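Long-range contacts in endo-xylogalacturonan hydrolase A (Aspergillus tubingensis, PDB 4C2L), which hydrolyses xylogalacturonan, the xylose-substituted galacturonan of the hairy regions of pectin, as a secreted family 28 glycoside hydrolase: residues L58-L62 / Y86-R90; Q118-D122 / N153-V157. All blocks are in the same frame, centred on the assembly; numbering follows the deposited sequence.

Interaction 1 (L58-L62 / Y86-R90); sequences LNSVL and YWSGR. With SO4 (sulfate ion), chain F.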
loop_
_atom_site.group_PDB
_atom_site.type_symbol
_atom_site.label_atom_id
_atom_site.label_comp_id
_atom_site.label_asym_id
_atom_site.label_seq_id
_atom_site.Cartn_x
_atom_site.Cartn_y
_atom_site.Cartn_z
ATOM N N LEU A 58 -4.808 -13.622 -19.224
ATOM C CA LEU A 58 -3.379 -13.520 -19.021
ATOM C C LEU A 58 -2.985 -14.677 -18.128
ATOM O O LEU A 58 -3.276 -14.676 -16.935
ATOM C CB LEU A 58 -3.039 -12.173 -18.367
ATOM C CG LEU A 58 -3.078 -10.924 -19.276
ATOM C CD1 LEU A 58 -4.415 -10.689 -19.929
ATOM C CD2 LEU A 58 -2.711 -9.705 -18.443
ATOM N N ASN A 59 -2.334 -15.680 -18.698
ATOM C CA ASN A 59 -2.085 -16.912 -17.947
ATOM C C ASN A 59 -0.623 -17.065 -17.515
ATOM O O ASN A 59 -0.182 -18.155 -17.095
ATOM C CB ASN A 59 -2.527 -18.116 -18.775
ATOM C CG ASN A 59 -4.010 -18.105 -19.068
ATOM O OD1 ASN A 59 -4.774 -17.376 -18.430
ATOM N ND2 ASN A 59 -4.430 -18.910 -20.052
ATOM N N SER A 60 0.105 -15.955 -17.591
ATOM C CA SER A 60 1.513 -15.910 -17.218
ATOM C C SER A 60 1.888 -14.479 -16.883
ATOM O O SER A 60 1.064 -13.565 -17.059
ATOM C CB SER A 60 2.362 -16.423 -18.380
ATOM O OG SER A 60 2.137 -15.650 -19.545
ATOM N N VAL A 61 3.119 -14.272 -16.411
ATOM C CA VAL A 61 3.589 -12.914 -16.096
ATOM C C VAL A 61 3.528 -12.033 -17.341
ATOM O O VAL A 61 3.989 -12.454 -18.406
ATOM C CB VAL A 61 5.042 -12.945 -15.601
ATOM C CG1 VAL A 61 5.588 -11.523 -15.449
ATOM C CG2 VAL A 61 5.130 -13.725 -14.290
ATOM N N LEU A 62 2.961 -10.837 -17.210
ATOM C CA LEU A 62 2.952 -9.853 -18.299
ATOM C C LEU A 62 4.071 -8.859 -18.055
ATOM O O LEU A 62 4.028 -8.083 -17.101
ATOM C CB LEU A 62 1.616 -9.098 -18.345
ATOM C CG LEU A 62 1.512 -7.964 -19.368
ATOM C CD1 LEU A 62 1.793 -8.465 -20.775
ATOM C CD2 LEU A 62 0.124 -7.331 -19.297
ATOM N N TYR A 86 1.465 -22.068 -10.859
ATOM C CA TYR A 86 2.268 -21.175 -11.696
ATOM C C TYR A 86 2.764 -19.951 -10.904
ATOM O O TYR A 86 3.947 -19.583 -10.962
ATOM C CB TYR A 86 1.492 -20.727 -12.944
ATOM C CG TYR A 86 2.263 -19.707 -13.739
ATOM C CD1 TYR A 86 3.241 -20.108 -14.669
ATOM C CD2 TYR A 86 2.069 -18.323 -13.525
ATOM C CE1 TYR A 86 3.975 -19.166 -15.377
ATOM C CE2 TYR A 86 2.801 -17.387 -14.224
ATOM C CZ TYR A 86 3.743 -17.801 -15.149
ATOM O OH TYR A 86 4.455 -16.857 -15.844
ATOM N N TRP A 87 1.855 -19.318 -10.174
ATOM C CA TRP A 87 2.178 -18.069 -9.481
ATOM C C TRP A 87 3.010 -18.252 -8.250
ATOM O O TRP A 87 3.578 -17.281 -7.734
ATOM C CB TRP A 87 0.881 -17.330 -9.121
ATOM C CG TRP A 87 0.201 -16.821 -10.353
ATOM C CD1 TRP A 87 -1.026 -17.215 -10.889
ATOM C CD2 TRP A 87 0.722 -15.819 -11.280
ATOM N NE1 TRP A 87 -1.289 -16.523 -12.054
ATOM C CE2 TRP A 87 -0.282 -15.672 -12.341
ATOM C CE3 TRP A 87 1.879 -15.055 -11.336
ATOM C CZ2 TRP A 87 -0.111 -14.785 -13.398
ATOM C CZ3 TRP A 87 2.035 -14.153 -12.401
ATOM C CH2 TRP A 87 1.062 -14.029 -13.407
ATOM N N SER A 88 3.108 -19.489 -7.772
ATOM C CA SER A 88 3.843 -19.783 -6.537
ATOM C C SER A 88 5.259 -19.174 -6.523
ATOM O O SER A 88 6.087 -19.497 -7.377
ATOM C CB SER A 88 3.936 -21.307 -6.337
ATOM O OG SER A 88 4.539 -21.584 -5.090
ATOM N N GLY A 89 5.521 -18.306 -5.549
ATOM C CA GLY A 89 6.829 -17.680 -5.379
ATOM C C GLY A 89 7.223 -16.638 -6.420
ATOM O O GLY A 89 8.359 -16.146 -6.406
ATOM N N ARG A 90 6.317 -16.309 -7.334
ATOM C CA ARG A 90 6.624 -15.324 -8.358
ATOM C C ARG A 90 6.527 -13.905 -7.813
ATOM O O ARG A 90 5.696 -13.611 -6.954
ATOM C CB ARG A 90 5.720 -15.500 -9.584
ATOM C CG ARG A 90 6.012 -16.799 -10.327
ATOM C CD ARG A 90 5.468 -16.762 -11.750
ATOM N NE ARG A 90 5.831 -17.993 -12.459
ATOM C CZ ARG A 90 7.015 -18.212 -13.041
ATOM N NH1 ARG A 90 7.981 -17.289 -13.016
ATOM N NH2 ARG A 90 7.230 -19.379 -13.638
HETATM S S SO4 F . 9.502 -14.887 -11.014
HETATM O O1 SO4 F . 9.537 -16.163 -10.255
HETATM O O2 SO4 F . 10.673 -14.873 -11.920
HETATM O O3 SO4 F . 9.576 -13.773 -10.045
HETATM O O4 SO4 F . 8.261 -14.802 -11.823
#
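Tyr86 reaches the 58-62 loop with its phenol oxygen: the backbone N-H of Val61 points at Tyr86 OH, N to OH 3.0 Å, and the bond is nearly straight at 163°. The donor lies at the edge of the ring, near its plane. The same oxygen lies against the CB of Ser60, and the carbonyl oxygen of Asn59 sits 4.1 Å above the centre of one ring face. On the opposite face Arg90 lays its NE 3.4 Å above the plane, toward the rim, so the tyrosine is held between loop and arginine. The Tyr86 edge stands over the indole face, its CD2 3.6 Å above the centre of the Trp87 ring, and Val61 packs against the outer ends of both rings. Beta-branching places one methyl, CG2, beside the backbone N (CG1 being anti to it, chi1 173°), where it meets the phenol oxygen as well as Trp87 CZ3, CG2 to CZ3 3.7 Å. The CH2 corner of the indole packs 3.6 Å from the Ser60 C atom.

Behind these groups, Asp30 holds Ser60 OG, and Ala81 O receives the Trp87 indole N-H. A type II turn from Trp87 to Arg90 brings the arginine back over the tyrosine, with Gly89 taking its positive phi, and Arg90 NE makes a weak bond to Tyr86 O. Arg90 NH1 separately binds O4 of a sulfate, probably from the crystallisation liquor, at 2.8 Å with O4 at the guanidinium edge; Thr91 N bonds the same ion. The contact thus joins the loop between strands 55-58 and 62-63 to the end of helix 84-87, beside helix 32-42 and strand 77-80.

Interaction 2 (Q118-D122 / N153-V157); sequences QDAWD and NPPNV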
loop_
_atom_site.group_PDB
_atom_site.type_symbol
_atom_site.label_atom_id
_atom_site.label_comp_id
_atom_site.label_asym_id
_atom_site.label_seq_id
_atom_site.Cartn_x
_atom_site.Cartn_y
_atom_site.Cartn_z
ATOM N N GLN A 118 -8.934 -15.257 -5.546
ATOM C CA GLN A 118 -9.652 -16.096 -4.563
ATOM C C GLN A 118 -8.884 -17.366 -4.210
ATOM O O GLN A 118 -8.740 -17.704 -3.031
ATOM C CB GLN A 118 -11.050 -16.492 -5.074
ATOM C CG GLN A 118 -11.875 -17.216 -4.011
ATOM C CD GLN A 118 -12.300 -16.297 -2.864
ATOM O OE1 GLN A 118 -12.860 -15.217 -3.092
ATOM N NE2 GLN A 118 -12.031 -16.715 -1.629
ATOM N N ASP A 119 -8.422 -18.082 -5.231
ATOM C CA ASP A 119 -7.730 -19.342 -4.974
ATOM C C ASP A 119 -6.480 -19.123 -4.119
ATOM O O ASP A 119 -6.192 -19.921 -3.223
ATOM C CB ASP A 119 -7.363 -20.047 -6.279
ATOM C CG ASP A 119 -8.565 -20.645 -6.986
ATOM O OD1 ASP A 119 -9.698 -20.587 -6.457
ATOM O OD2 ASP A 119 -8.366 -21.166 -8.100
ATOM N N ALA A 120 -5.752 -18.047 -4.405
ATOM C CA ALA A 120 -4.556 -17.703 -3.640
ATOM C C ALA A 120 -4.921 -17.412 -2.192
ATOM O O ALA A 120 -4.211 -17.838 -1.276
ATOM C CB ALA A 120 -3.834 -16.518 -4.269
ATOM N N TRP A 121 -6.022 -16.691 -1.962
ATOM C CA TRP A 121 -6.386 -16.390 -0.569
ATOM C C TRP A 121 -6.748 -17.633 0.186
ATOM O O TRP A 121 -6.423 -17.772 1.357
ATOM C CB TRP A 121 -7.542 -15.403 -0.480
ATOM C CG TRP A 121 -7.317 -14.136 -1.243
ATOM C CD1 TRP A 121 -6.104 -13.485 -1.491
ATOM C CD2 TRP A 121 -8.341 -13.308 -1.884
ATOM N NE1 TRP A 121 -6.317 -12.345 -2.241
ATOM C CE2 TRP A 121 -7.641 -12.183 -2.495
ATOM C CE3 TRP A 121 -9.736 -13.400 -2.019
ATOM C CZ2 TRP A 121 -8.318 -11.193 -3.215
ATOM C CZ3 TRP A 121 -10.406 -12.393 -2.728
ATOM C CH2 TRP A 121 -9.718 -11.315 -3.310
ATOM N N ASP A 122 -7.437 -18.553 -0.478
ATOM C CA ASP A 122 -7.854 -19.790 0.179
ATOM C C ASP A 122 -6.670 -20.708 0.444
ATOM O O ASP A 122 -6.584 -21.324 1.512
ATOM C CB ASP A 122 -8.921 -20.501 -0.657
ATOM C CG ASP A 122 -10.244 -19.737 -0.690
ATOM O OD1 ASP A 122 -10.634 -19.099 0.300
ATOM O OD2 ASP A 122 -10.922 -19.817 -1.714
ATOM N N ASN A 153 -9.397 -7.919 -6.936
ATOM C CA ASN A 153 -9.009 -9.210 -6.354
ATOM C C ASN A 153 -7.568 -9.654 -6.649
ATOM O O ASN A 153 -7.337 -10.735 -7.195
ATOM C CB ASN A 153 -10.020 -10.298 -6.749
ATOM C CG ASN A 153 -11.431 -9.975 -6.296
ATOM O OD1 ASN A 153 -11.624 -9.220 -5.332
ATOM N ND2 ASN A 153 -12.439 -10.559 -6.977
ATOM N N PRO A 154 -6.585 -8.829 -6.265
ATOM C CA PRO A 154 -5.186 -9.272 -6.383
ATOM C C PRO A 154 -4.931 -10.425 -5.416
ATOM O O PRO A 154 -5.512 -10.458 -4.331
ATOM C CB PRO A 154 -4.404 -8.047 -5.910
ATOM C CG PRO A 154 -5.330 -7.379 -4.931
ATOM C CD PRO A 154 -6.692 -7.529 -5.589
ATOM N N PRO A 155 -4.069 -11.381 -5.797
ATOM C CA PRO A 155 -3.719 -12.459 -4.864
ATOM C C PRO A 155 -3.069 -11.909 -3.583
ATOM O O PRO A 155 -3.202 -12.500 -2.512
ATOM C CB PRO A 155 -2.667 -13.270 -5.630
ATOM C CG PRO A 155 -2.824 -12.911 -7.054
ATOM C CD PRO A 155 -3.515 -11.572 -7.156
ATOM N N ASN A 156 -2.402 -10.768 -3.694
ATOM C CA ASN A 156 -1.564 -10.247 -2.595
ATOM C C ASN A 156 -1.528 -8.722 -2.812
ATOM O O ASN A 156 -2.574 -8.103 -2.981
ATOM C CB ASN A 156 -0.173 -10.914 -2.727
ATOM C CG ASN A 156 0.672 -10.936 -1.428
ATOM O OD1 ASN A 156 1.607 -11.746 -1.339
ATOM N ND2 ASN A 156 0.428 -10.038 -0.493
ATOM N N VAL A 157 -0.343 -8.109 -2.834
ATOM C CA VAL A 157 -0.248 -6.638 -2.914
ATOM C C VAL A 157 -0.788 -6.147 -4.261
ATOM O O VAL A 157 -0.549 -6.781 -5.296
ATOM C CB VAL A 157 1.223 -6.184 -2.712
ATOM C CG1 VAL A 157 1.383 -4.673 -2.944
ATOM C CG2 VAL A 157 1.673 -6.578 -1.298
#
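Trp121 enters the 153-157 loop edge first, its CG anti to the carbonyl carbon (chi1 -54°), which carries the ring out from the helix to the loop. NE1 gives a weak, bent hydrogen bond to Pro154 O, with NE1 to O 2.9 Å and an angle of 130°, and Pro155 O lies 3.1 Å from NE1, in the ring plane. Pro155 O takes a hydrogen bond from Arg132 NH1. Further along the ring edge, CH2 meets the Asn153 side chain, 3.6 Å from CB and 3.5 Å from OD1, the amide plane standing 84° to the indole; Asn178 N satisfies OD1. Beside the tryptophan, Ala120 turns its methyl to Pro155, CB to CB 3.7 Å; a small residue lets the helix approach closely. The prolines have no N-H to bury.

This buried side contrasts with exposed Asp119, bonded to Ser82, and with a polar, partly exposed flank where Gln118 NE2 bonds Asp122 OD2 at 3.3 Å, from above the carboxylate plane. Ser179, Ser181 and Asn183 give those polar ends further partners. Helix 118-126 thus packs on a loop linking successive strands of the right-handed parallel beta-helix of family 28. Asn156, its ND2 bonded to Asn187 O, lies about 7 Å, between side chains, from Asp210, the proton donor by similarity, so the loop borders the probable catalytic cleft.

Overall arrangement
Followed from the N terminus, the chain leaves strand 55-58, passes through strands 70-74 and 77-80, and closes interaction 1 when helix 84-87 ends against the loop at 58-62. It then runs through strands 95-97, 102-105 and 112-114 into helix 118-126, and closes interaction 2 after strands 134-139 and 142-152. The two loops are in series, neither nested nor crossed. Their centres are 13 Å apart and their nearest atoms about 6 Å, without touching. Interaction 1 belongs to the surface of the early part of the beta-helix, whereas interaction 2 is buried and nearer the probable active site. Met93 bridges them, touched by Trp87 and Pro155.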